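Local coordinates for glucose-6-phosphate 1-dehydrogenase (PDB 7E6I), which catalyses the NADP-dependent oxidation of glucose 6-phosphate to 6-phosphogluconolactone, the first step of the oxidative pentose phosphate pathway, at residues T225-I237 / Y301-T315. Numbering follows the deposited sequence.
Sequences TEGRGGYFDSIGI and YLDDETVKEDSKCVT
Asp304 OD2 bonds the backbone leading into helix 229-232, while its OD1 closes an Asx turn with the N-H of Thr306. Gly227 N lies 2.9 Å from Asp304 OD2, on the syn side but tilted out of the carboxylate plane, and Gly229 N reaches the same oxygen from the opposite face, 55° out of that plane. With an alanine in place of Asp304, both glycine N-H groups are likely to lose their shared acceptor and the Thr306 turn its lock. The packing is tightest at Gly229, whose C is 3.4 Å from Val307 CG2; a CB on Gly229 would clash with that methyl and with Asp304 OD2. Deeper in, 301-315 packs its own Val307 CG2 and Thr315 CG2 on opposite faces of the Tyr301 ring, offset toward the rim, and Thr225 OG1 comes across to the ring edge, in its plane. The Asp233 carboxylate is nearly coplanar with this ring (13°), and its OD1 accepts from the buried Ser311 OG. Cys313 SG comes obliquely to Phe232 CD2 at 3.7 Å. The side chain of Phe232 comes within about 5 Å of the bound glucose 6-phosphate (nearest atoms), so the loop between strands 285-291 and 316-321 packs behind a residue close to the substrate. The solvent side is looser: Gly230 N donates to Thr306 OG1 at a bent 134°, and a water bonded to Gly227 O makes a weak second bond to that hydroxyl. At the far end of the contact, Ile237 N donates to Val314 O at 3.0 Å.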
ATOM      1  N   THR A 225       8.447   9.390 -14.990  1.00 43.57           N
ATOM      2  CA  THR A 225       8.948   8.033 -15.161  1.00 43.31           C
ATOM      3  C   THR A 225      10.255   7.995 -15.941  1.00 48.81           C
ATOM      4  O   THR A 225      10.610   6.941 -16.480  1.00 49.71           O
ATOM      5  CB  THR A 225       7.906   7.167 -15.865  1.00 41.74           C
ATOM      6  OG1 THR A 225       7.622   7.719 -17.159  1.00 40.83           O
ATOM      7  CG2 THR A 225       6.617   7.084 -15.023  1.00 40.58           C
ATOM      8  N   GLU A 226      10.982   9.116 -16.002  1.00 51.36           N
ATOM      9  CA  GLU A 226      12.157   9.232 -16.868  1.00 51.98           C
ATOM     10  C   GLU A 226      13.176   8.136 -16.583  1.00 52.07           C
ATOM     11  O   GLU A 226      13.539   7.874 -15.429  1.00 51.57           O
ATOM     12  CB  GLU A 226      12.815  10.605 -16.703  1.00 50.32           C
ATOM     13  CG  GLU A 226      11.852  11.778 -16.773  1.00 49.56           C
ATOM     14  CD  GLU A 226      11.448  12.293 -15.396  1.00 52.83           C
ATOM     15  OE1 GLU A 226      11.040  11.475 -14.533  1.00 48.72           O
ATOM     16  OE2 GLU A 226      11.543  13.523 -15.177  1.00 55.10           O
ATOM     17  N   GLY A 227      13.646   7.503 -17.646  1.00 49.75           N
ATOM     18  CA  GLY A 227      14.538   6.378 -17.487  1.00 52.41           C
ATOM     19  C   GLY A 227      13.780   5.076 -17.575  1.00 52.06           C
ATOM     20  O   GLY A 227      14.215   4.132 -18.242  1.00 53.14           O
ATOM     21  N   ARG A 228      12.625   5.013 -16.920  1.00 51.99           N
ATOM     22  CA  ARG A 228      11.853   3.782 -16.873  1.00 51.13           C
ATOM     23  C   ARG A 228      10.566   3.876 -17.683  1.00 45.99           C
ATOM     24  O   ARG A 228       9.663   3.057 -17.503  1.00 46.90           O
ATOM     25  CB  ARG A 228      11.553   3.412 -15.423  1.00 47.72           C
ATOM     26  CG  ARG A 228      12.693   3.724 -14.479  1.00 50.21           C
ATOM     27  CD  ARG A 228      12.516   3.025 -13.133  1.00 49.66           C
ATOM     28  NE  ARG A 228      13.090   1.682 -13.177  1.00 62.07           N
ATOM     29  CZ  ARG A 228      12.393   0.571 -13.430  1.00 61.55           C
ATOM     30  NH1 ARG A 228      11.078   0.630 -13.640  1.00 60.92           N
ATOM     31  NH2 ARG A 228      13.011  -0.603 -13.465  1.00 58.56           N
ATOM     32  N   GLY A 229      10.466   4.842 -18.580  1.00 42.43           N
ATOM     33  CA  GLY A 229       9.244   4.972 -19.355  1.00 45.85           C
ATOM     34  C   GLY A 229       8.836   3.691 -20.061  1.00 48.26           C
ATOM     35  O   GLY A 229       7.645   3.372 -20.154  1.00 44.12           O
ATOM     36  N   GLY A 230       9.814   2.939 -20.576  1.00 50.56           N
ATOM     37  CA  GLY A 230       9.487   1.749 -21.345  1.00 45.91           C
ATOM     38  C   GLY A 230       8.852   0.673 -20.490  1.00 44.65           C
ATOM     39  O   GLY A 230       7.963  -0.050 -20.941  1.00 44.06           O
ATOM     40  N   TYR A 231       9.297   0.562 -19.242  1.00 45.62           N
ATOM     41  CA  TYR A 231       8.674  -0.360 -18.300  1.00 47.63           C
ATOM     42  C   TYR A 231       7.269   0.099 -17.926  1.00 44.13           C
ATOM     43  O   TYR A 231       6.331  -0.708 -17.873  1.00 40.07           O
ATOM     44  CB  TYR A 231       9.536  -0.468 -17.047  1.00 48.05           C
ATOM     45  CG  TYR A 231      10.856  -1.153 -17.278  1.00 53.25           C
ATOM     46  CD1 TYR A 231      10.910  -2.434 -17.814  1.00 54.48           C
ATOM     47  CD2 TYR A 231      12.055  -0.517 -16.964  1.00 55.21           C
ATOM     48  CE1 TYR A 231      12.122  -3.068 -18.027  1.00 56.79           C
ATOM     49  CE2 TYR A 231      13.269  -1.139 -17.175  1.00 56.43           C
ATOM     50  CZ  TYR A 231      13.295  -2.416 -17.703  1.00 58.41           C
ATOM     51  OH  TYR A 231      14.500  -3.038 -17.921  1.00 60.93           O
ATOM     52  N   PHE A 232       7.110   1.390 -17.649  1.00 42.43           N
ATOM     53  CA  PHE A 232       5.823   1.896 -17.207  1.00 41.32           C
ATOM     54  C   PHE A 232       4.765   1.755 -18.286  1.00 41.66           C
ATOM     55  O   PHE A 232       3.566   1.743 -17.969  1.00 37.17           O
ATOM     56  CB  PHE A 232       5.977   3.355 -16.787  1.00 39.96           C
ATOM     57  CG  PHE A 232       4.847   3.874 -15.947  1.00 38.70           C
ATOM     58  CD1 PHE A 232       4.779   3.588 -14.595  1.00 39.75           C
ATOM     59  CD2 PHE A 232       3.865   4.676 -16.505  1.00 36.84           C
ATOM     60  CE1 PHE A 232       3.750   4.091 -13.814  1.00 35.52           C
ATOM     61  CE2 PHE A 232       2.830   5.166 -15.732  1.00 36.59           C
ATOM     62  CZ  PHE A 232       2.775   4.877 -14.386  1.00 31.87           C
ATOM     63  N   ASP A 233       5.188   1.607 -19.545  1.00 41.86           N
ATOM     64  CA  ASP A 233       4.255   1.686 -20.662  1.00 42.21           C
ATOM     65  C   ASP A 233       3.190   0.606 -20.577  1.00 41.08           C
ATOM     66  O   ASP A 233       2.018   0.859 -20.863  1.00 44.22           O
ATOM     67  CB  ASP A 233       5.007   1.586 -21.985  1.00 44.45           C
ATOM     68  CG  ASP A 233       4.169   2.038 -23.146  1.00 47.71           C
ATOM     69  OD1 ASP A 233       3.883   3.249 -23.196  1.00 49.43           O
ATOM     70  OD2 ASP A 233       3.776   1.197 -23.989  1.00 50.64           O
ATOM     71  N   SER A 234       3.571  -0.594 -20.183  1.00 39.01           N
ATOM     72  CA  SER A 234       2.613  -1.677 -20.059  1.00 42.99           C
ATOM     73  C   SER A 234       1.904  -1.686 -18.706  1.00 42.51           C
ATOM     74  O   SER A 234       1.023  -2.529 -18.495  1.00 41.64           O
ATOM     75  CB  SER A 234       3.324  -3.009 -20.270  1.00 42.83           C
ATOM     76  OG  SER A 234       4.388  -3.138 -19.339  1.00 45.23           O
ATOM     77  N   ILE A 235       2.281  -0.788 -17.787  1.00 39.85           N
ATOM     78  CA  ILE A 235       1.695  -0.710 -16.450  1.00 38.61           C
ATOM     79  C   ILE A 235       0.593   0.346 -16.435  1.00 37.75           C
ATOM     80  O   ILE A 235      -0.599   0.011 -16.376  1.00 36.39           O
ATOM     81  CB  ILE A 235       2.753  -0.369 -15.385  1.00 38.07           C
ATOM     82  CG1 ILE A 235       3.917  -1.364 -15.379  1.00 38.44           C
ATOM     83  CG2 ILE A 235       2.118  -0.343 -14.014  1.00 33.21           C
ATOM     84  CD1 ILE A 235       3.494  -2.790 -15.372  1.00 40.38           C
ATOM     85  N   GLY A 236       0.990   1.625 -16.472  1.00 33.59           N
ATOM     86  CA  GLY A 236       0.079   2.744 -16.354  1.00 30.84           C
ATOM     87  C   GLY A 236      -0.267   3.063 -14.906  1.00 32.45           C
ATOM     88  O   GLY A 236      -0.114   2.245 -14.002  1.00 30.57           O
ATOM     89  N   ILE A 237      -0.765   4.287 -14.692  1.00 28.59           N
ATOM     90  CA  ILE A 237      -0.922   4.781 -13.326  1.00 26.21           C
ATOM     91  C   ILE A 237      -2.021   4.024 -12.609  1.00 27.80           C
ATOM     92  O   ILE A 237      -1.962   3.831 -11.386  1.00 25.52           O
ATOM     93  CB  ILE A 237      -1.189   6.302 -13.320  1.00 28.35           C
ATOM     94  CG1 ILE A 237      -0.944   6.889 -11.935  1.00 27.91           C
ATOM     95  CG2 ILE A 237      -2.607   6.630 -13.756  1.00 26.11           C
ATOM     96  CD1 ILE A 237       0.475   6.775 -11.484  1.00 27.65           C
ATOM     97  N   TYR A 301       6.575  12.654 -21.439  1.00 44.77           N
ATOM     98  CA  TYR A 301       6.656  11.212 -21.265  1.00 44.58           C
ATOM     99  C   TYR A 301       7.257  10.551 -22.505  1.00 45.49           C
ATOM    100  O   TYR A 301       8.022   9.584 -22.385  1.00 44.86           O
ATOM    101  CB  TYR A 301       5.271  10.645 -20.943  1.00 39.19           C
ATOM    102  CG  TYR A 301       5.220   9.131 -20.900  1.00 40.47           C
ATOM    103  CD1 TYR A 301       5.767   8.428 -19.831  1.00 38.10           C
ATOM    104  CD2 TYR A 301       4.614   8.407 -21.919  1.00 38.45           C
ATOM    105  CE1 TYR A 301       5.723   7.052 -19.788  1.00 39.25           C
ATOM    106  CE2 TYR A 301       4.557   7.029 -21.876  1.00 39.39           C
ATOM    107  CZ  TYR A 301       5.118   6.352 -20.815  1.00 40.37           C
ATOM    108  OH  TYR A 301       5.079   4.967 -20.786  1.00 40.29           O
ATOM    109  N   LEU A 302       6.964  11.093 -23.692  1.00 44.01           N
ATOM    110  CA  LEU A 302       7.430  10.515 -24.949  1.00 48.31           C
ATOM    111  C   LEU A 302       8.892  10.835 -25.248  1.00 49.44           C
ATOM    112  O   LEU A 302       9.538  10.087 -25.988  1.00 53.28           O
ATOM    113  CB  LEU A 302       6.544  10.992 -26.104  1.00 46.58           C
ATOM    114  CG  LEU A 302       5.055  10.612 -26.054  1.00 46.44           C
ATOM    115  CD1 LEU A 302       4.313  11.262 -27.193  1.00 39.56           C
ATOM    116  CD2 LEU A 302       4.829   9.099 -26.081  1.00 46.72           C
ATOM    117  N   ASP A 303       9.431  11.925 -24.692  1.00 50.20           N
ATOM    118  CA  ASP A 303      10.856  12.209 -24.824  1.00 51.02           C
ATOM    119  C   ASP A 303      11.725  11.077 -24.302  1.00 53.40           C
ATOM    120  O   ASP A 303      12.913  11.027 -24.629  1.00 57.26           O
ATOM    121  CB  ASP A 303      11.218  13.486 -24.073  1.00 51.35           C
ATOM    122  CG  ASP A 303      10.755  14.727 -24.779  1.00 53.21           C
ATOM    123  OD1 ASP A 303      10.381  14.627 -25.966  1.00 52.23           O
ATOM    124  OD2 ASP A 303      10.748  15.804 -24.144  1.00 57.06           O
ATOM    125  N   ASP A 304      11.180  10.197 -23.467  1.00 57.08           N
ATOM    126  CA  ASP A 304      11.944   9.062 -22.970  1.00 57.37           C
ATOM    127  C   ASP A 304      12.387   8.190 -24.138  1.00 56.82           C
ATOM    128  O   ASP A 304      11.570   7.786 -24.974  1.00 55.53           O
ATOM    129  CB  ASP A 304      11.096   8.257 -21.980  1.00 52.17           C
ATOM    130  CG  ASP A 304      11.909   7.241 -21.199  1.00 55.36           C
ATOM    131  OD1 ASP A 304      12.597   6.411 -21.834  1.00 57.41           O
ATOM    132  OD2 ASP A 304      11.851   7.258 -19.945  1.00 56.07           O
ATOM    133  N   GLU A 305      13.685   7.901 -24.200  1.00 58.89           N
ATOM    134  CA  GLU A 305      14.190   7.110 -25.317  1.00 59.75           C
ATOM    135  C   GLU A 305      13.661   5.682 -25.302  1.00 56.82           C
ATOM    136  O   GLU A 305      13.717   5.010 -26.337  1.00 57.50           O
ATOM    137  CB  GLU A 305      15.721   7.107 -25.323  1.00 64.27           C
ATOM    138  CG  GLU A 305      16.363   5.994 -24.502  1.00 67.41           C
ATOM    139  CD  GLU A 305      17.855   6.226 -24.265  1.00 72.27           C
ATOM    140  OE1 GLU A 305      18.388   5.721 -23.250  1.00 68.44           O
ATOM    141  OE2 GLU A 305      18.486   6.922 -25.096  1.00 77.72           O
ATOM    142  N   THR A 306      13.134   5.205 -24.172  1.00 55.81           N
ATOM    143  CA  THR A 306      12.612   3.843 -24.101  1.00 52.88           C
ATOM    144  C   THR A 306      11.117   3.748 -24.370  1.00 49.50           C
ATOM    145  O   THR A 306      10.572   2.647 -24.296  1.00 51.38           O
ATOM    146  CB  THR A 306      12.911   3.211 -22.738  1.00 54.39           C
ATOM    147  OG1 THR A 306      12.297   3.991 -21.704  1.00 53.99           O
ATOM    148  CG2 THR A 306      14.418   3.120 -22.490  1.00 54.51           C
ATOM    149  N   VAL A 307      10.446   4.849 -24.702  1.00 50.62           N
ATOM    150  CA  VAL A 307       9.007   4.858 -24.973  1.00 53.81           C
ATOM    151  C   VAL A 307       8.781   5.049 -26.468  1.00 55.85           C
ATOM    152  O   VAL A 307       9.332   5.982 -27.065  1.00 56.80           O
ATOM    153  CB  VAL A 307       8.288   5.968 -24.180  1.00 49.25           C
ATOM    154  CG1 VAL A 307       6.797   5.959 -24.477  1.00 45.04           C
ATOM    155  CG2 VAL A 307       8.518   5.806 -22.708  1.00 47.76           C
ATOM    156  N   LYS A 308       7.945   4.195 -27.066  1.00 55.33           N
ATOM    157  CA  LYS A 308       7.518   4.439 -28.440  1.00 57.62           C
ATOM    158  C   LYS A 308       6.756   5.753 -28.528  1.00 60.33           C
ATOM    159  O   LYS A 308       6.133   6.206 -27.564  1.00 59.37           O
ATOM    160  CB  LYS A 308       6.632   3.311 -28.959  1.00 61.45           C
ATOM    161  CG  LYS A 308       7.323   1.963 -29.103  1.00 70.64           C
ATOM    162  CD  LYS A 308       6.302   0.823 -29.036  1.00 72.14           C
ATOM    163  CE  LYS A 308       5.786   0.426 -30.427  1.00 74.83           C
ATOM    164  NZ  LYS A 308       5.441   1.575 -31.342  1.00 74.00           N
ATOM    165  N   GLU A 309       6.793   6.365 -29.709  1.00 60.82           N
ATOM    166  CA  GLU A 309       6.256   7.711 -29.845  1.00 60.10           C
ATOM    167  C   GLU A 309       4.741   7.732 -29.980  1.00 55.56           C
ATOM    168  O   GLU A 309       4.142   8.792 -29.801  1.00 55.23           O
ATOM    169  CB  GLU A 309       6.917   8.423 -31.032  1.00 70.35           C
ATOM    170  CG  GLU A 309       8.070   9.366 -30.624  1.00 79.11           C
ATOM    171  CD  GLU A 309       9.304   8.631 -30.067  1.00 81.71           C
ATOM    172  OE1 GLU A 309       9.755   7.643 -30.695  1.00 80.38           O
ATOM    173  OE2 GLU A 309       9.825   9.056 -29.001  1.00 76.16           O
ATOM    174  N   ASP A 310       4.106   6.597 -30.269  1.00 51.49           N
ATOM    175  CA  ASP A 310       2.654   6.510 -30.340  1.00 52.03           C
ATOM    176  C   ASP A 310       2.021   6.037 -29.024  1.00 54.16           C
ATOM    177  O   ASP A 310       0.852   5.624 -29.017  1.00 50.54           O
ATOM    178  CB  ASP A 310       2.247   5.572 -31.473  1.00 52.87           C
ATOM    179  CG  ASP A 310       2.790   4.170 -31.280  1.00 60.73           C
ATOM    180  OD1 ASP A 310       3.791   4.019 -30.540  1.00 61.47           O
ATOM    181  OD2 ASP A 310       2.216   3.220 -31.855  1.00 68.42           O
ATOM    182  N   SER A 311       2.769   6.080 -27.923  1.00 49.95           N
ATOM    183  CA  SER A 311       2.309   5.496 -26.671  1.00 48.90           C
ATOM    184  C   SER A 311       1.073   6.210 -26.132  1.00 45.31           C
ATOM    185  O   SER A 311       1.060   7.434 -25.991  1.00 43.50           O
ATOM    186  CB  SER A 311       3.428   5.551 -25.637  1.00 46.11           C
ATOM    187  OG  SER A 311       2.936   5.196 -24.364  1.00 46.90           O
ATOM    188  N   LYS A 312       0.038   5.436 -25.807  1.00 44.92           N
ATOM    189  CA  LYS A 312      -1.151   5.953 -25.143  1.00 43.31           C
ATOM    190  C   LYS A 312      -1.107   5.752 -23.627  1.00 43.32           C
ATOM    191  O   LYS A 312      -2.163   5.722 -22.981  1.00 43.77           O
ATOM    192  CB  LYS A 312      -2.403   5.293 -25.721  1.00 42.15           C
ATOM    193  CG  LYS A 312      -2.590   5.480 -27.218  1.00 50.21           C
ATOM    194  CD  LYS A 312      -4.071   5.342 -27.604  1.00 53.12           C
ATOM    195  CE  LYS A 312      -4.592   3.931 -27.311  1.00 59.08           C
ATOM    196  NZ  LYS A 312      -5.095   3.218 -28.532  1.00 67.00           N
ATOM    197  N   CYS A 313       0.085   5.609 -23.043  1.00 38.53           N
ATOM    198  CA  CYS A 313       0.181   5.275 -21.628  1.00 36.67           C
ATOM    199  C   CYS A 313      -0.383   6.398 -20.758  1.00 36.41           C
ATOM    200  O   CYS A 313      -0.069   7.578 -20.952  1.00 34.10           O
ATOM    201  CB  CYS A 313       1.623   4.994 -21.238  1.00 37.09           C
ATOM    202  SG  CYS A 313       1.782   4.427 -19.532  1.00 38.19           S
ATOM    203  N   VAL A 314      -1.204   6.020 -19.785  1.00 34.26           N
ATOM    204  CA  VAL A 314      -1.827   6.968 -18.867  1.00 36.04           C
ATOM    205  C   VAL A 314      -0.899   7.187 -17.675  1.00 31.95           C
ATOM    206  O   VAL A 314      -0.607   6.246 -16.930  1.00 30.77           O
ATOM    207  CB  VAL A 314      -3.198   6.452 -18.405  1.00 36.01           C
ATOM    208  CG1 VAL A 314      -3.800   7.394 -17.432  1.00 34.59           C
ATOM    209  CG2 VAL A 314      -4.134   6.281 -19.587  1.00 36.09           C
ATOM    210  N   THR A 315      -0.459   8.429 -17.470  1.00 30.78           N
ATOM    211  CA  THR A 315       0.312   8.776 -16.278  1.00 30.90           C
ATOM    212  C   THR A 315      -0.503   9.579 -15.265  1.00 28.09           C
ATOM    213  O   THR A 315      -0.020   9.836 -14.153  1.00 26.33           O
ATOM    214  CB  THR A 315       1.594   9.541 -16.667  1.00 31.82           C
ATOM    215  OG1 THR A 315       1.255  10.815 -17.222  1.00 31.42           O
ATOM    216  CG2 THR A 315       2.385   8.761 -17.707  1.00 35.27           C
TER
HETATM  217  O   HOH W   1      12.822   1.737 -19.309  1.00 51.13           O